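Local coordinates for 3-hydroxyadipyl-CoA dehydrogenase (Escherichia coli, PDB 3MOG), which catalyses the NAD-dependent oxidation of 3-hydroxyadipyl-CoA to 3-oxoadipyl-CoA in the bacterial degradation of phenylacetate, at residues L115-T120 / E167-L172. Sequence-based numbering, arbitrary orientation.
Sequences LLTTNT and EQLCEL
Leu115 and Leu169 carry most of this contact, in which helix 163-175 lies over one face of the sheet of the NAD-binding domain, at its strand 115-118. Their side chains run past each other in opposite directions, and the methyl CD1 of Leu115 comes to 3.7 Å from CD2 of Leu169, normal van der Waals packing. With chi1 at -64° the side chain of Leu169 leans away from its own carbonyl carbon, and chi2 (179°) sets the fork so that its two methyls are divided between two strand residues. While CD2 meets Leu115, CD1 of Leu169 points at the methyl of Thr117, tip to tip, with CG2 of the threonine 3.8 Å away. A forked, wholly apolar end suits this buried site: Leu169 also rests on Ala139 and Leu141 of the adjoining strand 138-143, so one side chain spans two strands, and Leu115 offers it a methyl in return.

Thr117 suits its place because its two branches do different work: CG2 faces the helix, whereas OG1 is hydrogen-bonded to the backbone carbonyl O of Val88 in strand 87-90, so this buried hydroxyl has a partner within the sheet. Gln168, partly exposed, borders the leucine pair. Its chain is extended beyond CG, which brings the amide nitrogen across the methyl end of Leu115, NE2 3.9 Å from CD1; a long chain with a polar end fits such a border.

The axes of strand 115-118 and helix segment 167-172 approach to 11.1 Å at 68°. With helix 96-109 on the other face, the sheet forms the alpha-beta-alpha sandwich of a Rossmann-type domain. Between these two segments cohesion is mainly apolar, without direct hydrogen bonds, and probably rests on dispersion and the burial of apolar surface, which make little directional demand.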
loop_
_atom_site.group_PDB
_atom_site.type_symbol
_atom_site.label_atom_id
_atom_site.label_comp_id
_atom_site.label_asym_id
_atom_site.label_seq_id
_atom_site.Cartn_x
_atom_site.Cartn_y
_atom_site.Cartn_z
ATOM N N LEU C 115 -31.793 -0.179 24.390
ATOM C CA LEU C 115 -30.455 -0.428 23.851
ATOM C C LEU C 115 -30.566 -1.225 22.556
ATOM O O LEU C 115 -31.288 -2.219 22.485
ATOM C CB LEU C 115 -29.597 -1.163 24.884
ATOM C CG LEU C 115 -29.720 -0.706 26.353
ATOM C CD1 LEU C 115 -28.911 -1.607 27.270
ATOM C CD2 LEU C 115 -29.317 0.754 26.562
ATOM N N LEU C 116 -29.887 -0.752 21.521
ATOM C CA LEU C 116 -29.965 -1.364 20.205
ATOM C C LEU C 116 -28.594 -1.870 19.817
ATOM O O LEU C 116 -27.699 -1.101 19.496
ATOM C CB LEU C 116 -30.479 -0.366 19.159
ATOM C CG LEU C 116 -31.893 0.200 19.273
ATOM C CD1 LEU C 116 -32.193 1.120 18.077
ATOM C CD2 LEU C 116 -32.913 -0.916 19.383
ATOM N N THR C 117 -28.405 -3.175 19.867
ATOM C CA THR C 117 -27.074 -3.681 19.652
ATOM C C THR C 117 -27.001 -4.627 18.482
ATOM O O THR C 117 -28.017 -5.170 18.033
ATOM C CB THR C 117 -26.516 -4.357 20.910
ATOM O OG1 THR C 117 -27.267 -5.536 21.195
ATOM C CG2 THR C 117 -26.588 -3.421 22.103
ATOM N N THR C 118 -25.786 -4.811 17.982
ATOM C CA THR C 118 -25.547 -5.768 16.918
ATOM C C THR C 118 -24.399 -6.706 17.276
ATOM O O THR C 118 -23.443 -6.311 17.958
ATOM C CB THR C 118 -25.289 -5.064 15.560
ATOM O OG1 THR C 118 -24.915 -6.035 14.577
ATOM C CG2 THR C 118 -24.214 -4.044 15.685
ATOM N N ASN C 119 -24.524 -7.950 16.825
ATOM C CA ASN C 119 -23.511 -8.982 17.025
ATOM C C ASN C 119 -22.432 -8.910 15.952
ATOM O O ASN C 119 -21.529 -9.726 15.941
ATOM C CB ASN C 119 -24.169 -10.385 17.030
ATOM C CG ASN C 119 -23.152 -11.529 17.203
ATOM O OD1 ASN C 119 -22.275 -11.481 18.065
ATOM N ND2 ASN C 119 -23.261 -12.547 16.362
ATOM N N THR C 120 -22.520 -7.939 15.045
ATOM C CA THR C 120 -21.613 -7.927 13.887
ATOM C C THR C 120 -20.129 -7.896 14.249
ATOM O O THR C 120 -19.744 -7.300 15.258
ATOM C CB THR C 120 -21.906 -6.787 12.888
ATOM O OG1 THR C 120 -21.180 -7.043 11.682
ATOM C CG2 THR C 120 -21.501 -5.427 13.430
ATOM N N GLU C 167 -21.589 0.561 30.307
ATOM C CA GLU C 167 -21.621 0.040 31.678
ATOM C C GLU C 167 -22.789 -0.909 31.881
ATOM O O GLU C 167 -22.635 -1.959 32.510
ATOM C CB GLU C 167 -21.748 1.181 32.697
ATOM C CG GLU C 167 -20.542 2.093 32.825
ATOM C CD GLU C 167 -19.280 1.375 33.267
ATOM O OE1 GLU C 167 -19.351 0.493 34.154
ATOM O OE2 GLU C 167 -18.209 1.716 32.725
ATOM N N GLN C 168 -23.952 -0.517 31.356
ATOM C CA GLN C 168 -25.152 -1.348 31.373
ATOM C C GLN C 168 -24.894 -2.678 30.664
ATOM O O GLN C 168 -25.148 -3.751 31.233
ATOM C CB GLN C 168 -26.332 -0.610 30.725
ATOM C CG GLN C 168 -27.027 0.418 31.617
ATOM C CD GLN C 168 -28.228 1.068 30.931
ATOM O OE1 GLN C 168 -28.204 2.255 30.596
ATOM N NE2 GLN C 168 -29.281 0.283 30.706
ATOM N N LEU C 169 -24.342 -2.603 29.451
ATOM C CA LEU C 169 -24.034 -3.818 28.676
ATOM C C LEU C 169 -22.997 -4.725 29.322
ATOM O O LEU C 169 -23.156 -5.947 29.293
ATOM C CB LEU C 169 -23.641 -3.481 27.226
ATOM C CG LEU C 169 -24.790 -2.841 26.443
ATOM C CD1 LEU C 169 -24.349 -2.491 25.026
ATOM C CD2 LEU C 169 -26.026 -3.756 26.441
ATOM N N CYS C 170 -21.956 -4.128 29.919
ATOM C CA CYS C 170 -20.948 -4.888 30.678
ATOM C C CYS C 170 -21.560 -5.602 31.878
ATOM O O CYS C 170 -21.349 -6.808 32.064
ATOM C CB CYS C 170 -19.778 -3.997 31.133
ATOM S SG CYS C 170 -18.681 -3.455 29.788
ATOM N N GLU C 171 -22.314 -4.854 32.685
ATOM C CA GLU C 171 -22.991 -5.419 33.857
ATOM C C GLU C 171 -23.938 -6.553 33.481
ATOM O O GLU C 171 -23.969 -7.591 34.145
ATOM C CB GLU C 171 -23.754 -4.342 34.636
ATOM C CG GLU C 171 -24.253 -4.845 35.987
ATOM C CD GLU C 171 -24.777 -3.754 36.895
ATOM O OE1 GLU C 171 -25.529 -2.875 36.418
ATOM O OE2 GLU C 171 -24.446 -3.792 38.102
ATOM N N LEU C 172 -24.680 -6.366 32.392
ATOM C CA LEU C 172 -25.631 -7.372 31.944
ATOM C C LEU C 172 -24.954 -8.679 31.480
ATOM O O LEU C 172 -25.392 -9.775 31.873
ATOM C CB LEU C 172 -26.546 -6.787 30.865
ATOM C CG LEU C 172 -27.572 -7.728 30.225
ATOM C CD1 LEU C 172 -28.716 -8.044 31.184
ATOM C CD2 LEU C 172 -28.093 -7.084 28.973
#